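Long-range contact in actin depolymerization factor 2 (Plasmodium berghei, PDB 2XFA), which binds actin and, as a member of the ADF/cofilin family, probably promotes the turnover of actin filaments in the malaria parasite: residues T54-I63 with Y74-P82. Numbering follows the deposited sequence.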
ATOM      1  N   THR A  54       1.824  15.266  -7.004  1.00104.32           N
ATOM      2  CA  THR A  54       3.228  15.257  -7.384  1.00100.24           C
ATOM      3  C   THR A  54       4.169  15.095  -6.201  1.00 95.15           C
ATOM      4  O   THR A  54       5.231  14.495  -6.322  1.00 94.87           O
ATOM      5  CB  THR A  54       3.584  16.568  -8.088  1.00108.86           C
ATOM      6  OG1 THR A  54       3.936  17.555  -7.110  1.00112.73           O
ATOM      7  CG2 THR A  54       2.392  17.067  -8.891  1.00110.88           C
ATOM      8  N   SER A  55       3.778  15.654  -5.062  1.00 91.33           N
ATOM      9  CA  SER A  55       4.614  15.652  -3.868  1.00 80.77           C
ATOM     10  C   SER A  55       4.619  14.274  -3.201  1.00 70.38           C
ATOM     11  O   SER A  55       3.578  13.644  -3.081  1.00 64.05           O
ATOM     12  CB  SER A  55       4.087  16.703  -2.888  1.00 79.20           C
ATOM     13  OG  SER A  55       5.004  16.944  -1.839  1.00 87.20           O
ATOM     14  N   LEU A  56       5.787  13.814  -2.765  1.00 65.01           N
ATOM     15  CA  LEU A  56       5.888  12.575  -1.999  1.00 56.84           C
ATOM     16  C   LEU A  56       5.198  12.742  -0.648  1.00 53.67           C
ATOM     17  O   LEU A  56       4.333  11.956  -0.244  1.00 50.06           O
ATOM     18  CB  LEU A  56       7.351  12.220  -1.756  1.00 61.27           C
ATOM     19  CG  LEU A  56       7.577  10.926  -0.963  1.00 61.73           C
ATOM     20  CD1 LEU A  56       6.878   9.768  -1.643  1.00 63.30           C
ATOM     21  CD2 LEU A  56       9.063  10.637  -0.811  1.00 68.08           C
ATOM     22  N   ASP A  57       5.617  13.773   0.056  1.00 60.72           N
ATOM     23  CA  ASP A  57       5.038  14.121   1.330  1.00 64.98           C
ATOM     24  C   ASP A  57       3.541  14.293   1.199  1.00 60.17           C
ATOM     25  O   ASP A  57       2.792  13.828   2.050  1.00 52.80           O
ATOM     26  CB  ASP A  57       5.716  15.372   1.819  1.00 71.69           C
ATOM     27  CG  ASP A  57       7.209  15.313   1.573  1.00 93.61           C
ATOM     28  OD1 ASP A  57       7.923  14.770   2.442  1.00105.81           O
ATOM     29  OD2 ASP A  57       7.661  15.748   0.487  1.00 95.21           O
ATOM     30  N   ASN A  58       3.090  14.898   0.110  1.00 57.02           N
ATOM     31  CA  ASN A  58       1.653  15.000  -0.079  1.00 58.83           C
ATOM     32  C   ASN A  58       1.013  13.650  -0.336  1.00 51.89           C
ATOM     33  O   ASN A  58      -0.108  13.396   0.092  1.00 52.13           O
ATOM     34  CB  ASN A  58       1.287  15.986  -1.184  1.00 80.17           C
ATOM     35  CG  ASN A  58       0.104  16.862  -0.804  1.00 95.94           C
ATOM     36  OD1 ASN A  58      -1.054  16.497  -1.016  1.00 99.31           O
ATOM     37  ND2 ASN A  58       0.394  18.020  -0.217  1.00 98.94           N
ATOM     38  N   ILE A  59       1.701  12.755  -1.029  1.00 41.13           N
ATOM     39  CA  ILE A  59       1.043  11.492  -1.295  1.00 40.73           C
ATOM     40  C   ILE A  59       0.943  10.653  -0.007  1.00 34.99           C
ATOM     41  O   ILE A  59      -0.083  10.045   0.263  1.00 40.49           O
ATOM     42  CB  ILE A  59       1.657  10.754  -2.514  1.00 59.96           C
ATOM     43  CG1 ILE A  59       0.932   9.442  -2.765  1.00 49.35           C
ATOM     44  CG2 ILE A  59       3.123  10.479  -2.302  1.00 64.51           C
ATOM     45  CD1 ILE A  59       1.538   8.320  -2.035  1.00 52.89           C
ATOM     46  N   ILE A  60       2.018  10.643   0.774  1.00 38.53           N
ATOM     47  CA  ILE A  60       2.079   9.989   2.075  1.00 40.56           C
ATOM     48  C   ILE A  60       0.992  10.557   3.015  1.00 38.84           C
ATOM     49  O   ILE A  60       0.312   9.803   3.713  1.00 34.67           O
ATOM     50  CB  ILE A  60       3.469  10.190   2.714  1.00 42.45           C
ATOM     51  CG1 ILE A  60       4.546   9.424   1.928  1.00 43.58           C
ATOM     52  CG2 ILE A  60       3.472   9.777   4.179  1.00 43.55           C
ATOM     53  CD1 ILE A  60       5.965   9.906   2.236  1.00 41.46           C
ATOM     54  N   MET A  61       0.797  11.872   2.980  1.00 36.90           N
ATOM     55  CA  MET A  61      -0.264  12.499   3.778  1.00 37.59           C
ATOM     56  C   MET A  61      -1.646  11.998   3.365  1.00 48.86           C
ATOM     57  O   MET A  61      -2.479  11.646   4.216  1.00 44.78           O
ATOM     58  CB  MET A  61      -0.177  14.017   3.679  1.00 40.31           C
ATOM     59  CG  MET A  61      -1.241  14.757   4.447  1.00 70.81           C
ATOM     60  SD  MET A  61      -1.246  16.494   3.976  1.00122.77           S
ATOM     61  CE  MET A  61      -1.545  16.363   2.214  1.00131.47           C
ATOM     62  N   ARG A  62      -1.888  11.950   2.057  1.00 44.94           N
ATOM     63  CA  ARG A  62      -3.173  11.476   1.546  1.00 47.77           C
ATOM     64  C   ARG A  62      -3.432  10.013   1.903  1.00 43.25           C
ATOM     65  O   ARG A  62      -4.539   9.635   2.259  1.00 40.77           O
ATOM     66  CB  ARG A  62      -3.220  11.644   0.032  1.00 58.85           C
ATOM     67  CG  ARG A  62      -3.065  13.085  -0.427  1.00 64.36           C
ATOM     68  CD  ARG A  62      -4.396  13.753  -0.597  1.00 72.01           C
ATOM     69  NE  ARG A  62      -4.959  13.499  -1.917  1.00 73.53           N
ATOM     70  CZ  ARG A  62      -4.968  14.385  -2.908  1.00 77.58           C
ATOM     71  NH1 ARG A  62      -4.440  15.596  -2.740  1.00 79.87           N
ATOM     72  NH2 ARG A  62      -5.508  14.060  -4.072  1.00 78.85           N
ATOM     73  N   ILE A  63      -2.405   9.180   1.799  1.00 36.23           N
ATOM     74  CA  ILE A  63      -2.560   7.783   2.175  1.00 35.57           C
ATOM     75  C   ILE A  63      -2.887   7.675   3.644  1.00 34.28           C
ATOM     76  O   ILE A  63      -3.774   6.935   4.023  1.00 36.11           O
ATOM     77  CB  ILE A  63      -1.292   6.962   1.909  1.00 32.77           C
ATOM     78  CG1 ILE A  63      -0.999   6.915   0.416  1.00 31.96           C
ATOM     79  CG2 ILE A  63      -1.465   5.559   2.432  1.00 30.97           C
ATOM     80  CD1 ILE A  63       0.322   6.214   0.097  1.00 33.77           C
ATOM     81  N   TYR A  74      -3.437  -3.054   2.833  1.00 27.22           N
ATOM     82  CA  TYR A  74      -2.317  -3.111   1.898  1.00 27.60           C
ATOM     83  C   TYR A  74      -2.403  -1.861   1.061  1.00 22.64           C
ATOM     84  O   TYR A  74      -3.478  -1.484   0.592  1.00 28.62           O
ATOM     85  CB  TYR A  74      -2.439  -4.311   0.956  1.00 28.08           C
ATOM     86  CG  TYR A  74      -2.614  -5.627   1.643  1.00 23.34           C
ATOM     87  CD1 TYR A  74      -1.659  -6.095   2.518  1.00 27.33           C
ATOM     88  CD2 TYR A  74      -3.742  -6.395   1.419  1.00 22.88           C
ATOM     89  CE1 TYR A  74      -1.803  -7.323   3.138  1.00 26.89           C
ATOM     90  CE2 TYR A  74      -3.899  -7.613   2.034  1.00 32.44           C
ATOM     91  CZ  TYR A  74      -2.917  -8.069   2.887  1.00 29.60           C
ATOM     92  OH  TYR A  74      -3.055  -9.282   3.500  1.00 36.27           O
ATOM     93  N   ILE A  75      -1.284  -1.202   0.873  1.00 22.63           N
ATOM     94  CA  ILE A  75      -1.278  -0.039   0.018  1.00 22.77           C
ATOM     95  C   ILE A  75      -0.253  -0.236  -1.107  1.00 31.11           C
ATOM     96  O   ILE A  75       0.880  -0.652  -0.858  1.00 27.39           O
ATOM     97  CB  ILE A  75      -0.913   1.230   0.836  1.00 28.16           C
ATOM     98  CG1 ILE A  75      -1.858   1.374   2.047  1.00 28.45           C
ATOM     99  CG2 ILE A  75      -0.950   2.469  -0.030  1.00 29.76           C
ATOM    100  CD1 ILE A  75      -1.151   1.112   3.361  1.00 23.84           C
ATOM    101  N   ILE A  76      -0.673   0.034  -2.335  1.00 25.06           N
ATOM    102  CA  ILE A  76       0.254   0.177  -3.432  1.00 30.18           C
ATOM    103  C   ILE A  76       0.299   1.656  -3.841  1.00 33.82           C
ATOM    104  O   ILE A  76      -0.741   2.252  -4.106  1.00 34.07           O
ATOM    105  CB  ILE A  76      -0.143  -0.721  -4.625  1.00 33.65           C
ATOM    106  CG1 ILE A  76      -0.117  -2.191  -4.197  1.00 35.78           C
ATOM    107  CG2 ILE A  76       0.825  -0.516  -5.796  1.00 35.54           C
ATOM    108  CD1 ILE A  76      -0.623  -3.137  -5.250  1.00 44.70           C
ATOM    109  N   ALA A  77       1.504   2.222  -3.904  1.00 29.89           N
ATOM    110  CA  ALA A  77       1.699   3.628  -4.217  1.00 26.77           C
ATOM    111  C   ALA A  77       2.796   3.820  -5.255  1.00 31.99           C
ATOM    112  O   ALA A  77       3.869   3.250  -5.139  1.00 37.57           O
ATOM    113  CB  ALA A  77       2.076   4.378  -2.975  1.00 28.28           C
ATOM    114  N   ASP A  78       2.527   4.659  -6.248  1.00 37.83           N
ATOM    115  CA  ASP A  78       3.539   5.071  -7.226  1.00 34.62           C
ATOM    116  C   ASP A  78       4.249   6.315  -6.695  1.00 46.99           C
ATOM    117  O   ASP A  78       3.757   7.429  -6.855  1.00 51.65           O
ATOM    118  CB  ASP A  78       2.859   5.376  -8.550  1.00 39.21           C
ATOM    119  CG  ASP A  78       3.761   5.139  -9.745  1.00 77.39           C
ATOM    120  OD1 ASP A  78       4.912   4.675  -9.564  1.00 82.05           O
ATOM    121  OD2 ASP A  78       3.303   5.413 -10.876  1.00 98.30           O
ATOM    122  N   MET A  79       5.383   6.118  -6.031  1.00 43.81           N
ATOM    123  CA  MET A  79       6.079   7.204  -5.345  1.00 43.87           C
ATOM    124  C   MET A  79       7.021   7.965  -6.267  1.00 54.97           C
ATOM    125  O   MET A  79       7.868   7.364  -6.917  1.00 51.25           O
ATOM    126  CB  MET A  79       6.877   6.639  -4.174  1.00 48.21           C
ATOM    127  CG  MET A  79       6.022   5.927  -3.150  1.00 54.23           C
ATOM    128  SD  MET A  79       4.784   7.068  -2.501  1.00 59.42           S
ATOM    129  CE  MET A  79       4.478   6.327  -0.900  1.00 62.63           C
ATOM    130  N   PRO A  80       6.885   9.300  -6.313  1.00 60.03           N
ATOM    131  CA  PRO A  80       7.760  10.141  -7.136  1.00 64.87           C
ATOM    132  C   PRO A  80       9.104  10.333  -6.455  1.00 67.26           C
ATOM    133  O   PRO A  80       9.210  11.150  -5.542  1.00 75.75           O
ATOM    134  CB  PRO A  80       7.014  11.486  -7.195  1.00 72.05           C
ATOM    135  CG  PRO A  80       5.677  11.262  -6.504  1.00 67.63           C
ATOM    136  CD  PRO A  80       5.864  10.089  -5.607  1.00 62.68           C
ATOM    137  N   ILE A  81      10.121   9.608  -6.898  1.00 65.71           N
ATOM    138  CA  ILE A  81      11.389   9.625  -6.187  1.00 68.67           C
ATOM    139  C   ILE A  81      12.605   9.991  -7.047  1.00 75.48           C
ATOM    140  O   ILE A  81      12.965   9.283  -7.991  1.00 74.42           O
ATOM    141  CB  ILE A  81      11.624   8.307  -5.441  1.00 65.73           C
ATOM    142  CG1 ILE A  81      10.674   8.215  -4.253  1.00 68.53           C
ATOM    143  CG2 ILE A  81      13.055   8.222  -4.953  1.00 73.80           C
ATOM    144  CD1 ILE A  81      10.809   6.936  -3.497  1.00 66.78           C
ATOM    145  N   PRO A  82      13.246  11.112  -6.704  1.00 83.64           N
ATOM    146  CA  PRO A  82      14.396  11.593  -7.470  1.00 97.37           C
ATOM    147  C   PRO A  82      15.609  10.689  -7.284  1.00109.20           C
ATOM    148  O   PRO A  82      15.900  10.255  -6.166  1.00106.37           O
ATOM    149  CB  PRO A  82      14.658  12.976  -6.867  1.00 93.44           C
ATOM    150  CG  PRO A  82      14.135  12.885  -5.484  1.00 86.82           C
ATOM    151  CD  PRO A  82      12.939  11.983  -5.556  1.00 84.86           C
TER
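M79 reaches from strand 74-81 into the apolar side of helix 56-63, where L56, I59 and I60 meet it. The bend of its chain at chi2 (-59°) swings SD back toward L56 and I59. SD then lies 3.5 Å from L56 CD1 and equally close to I59 CD1, while the terminal methyl CE continues past I59 CD1 to the flank of I60, 4.2 Å from I60 CG1. All three helix side chains cross the methionine at about a right angle. I59 CD1 lies 4.1 Å from A77 CB as well as against the sulfur. One turn on, I63 sets CD1 4.0 Å from A77 CB and, together with its CG2, covers the CG2 branch of I75; these two isoleucines lie obliquely to one another. At the start of the helix the P80 ring takes over: its CD packs against L56 CD1, and its CG makes a van der Waals approach to the carbonyl oxygen of the less ordered T54. The helix begins right after S55, whose OG caps it through a weak bond from N58 N. Helix and strand run nearly antiparallel, at 155°, and their segment axes approach to 8.4 Å. Touching both strand 74-81 and Y31, the helix lies over one face of the mixed sheet of the ADF-homology fold. Strand 74-81 is central there, hydrogen-bonded between strands 31-37 and 89-97; Y31 and I33 extend the apolar layer beside I63 and I75, Y93 adjoins M79, and I60 passes the packing on to L141 of helix 137-146.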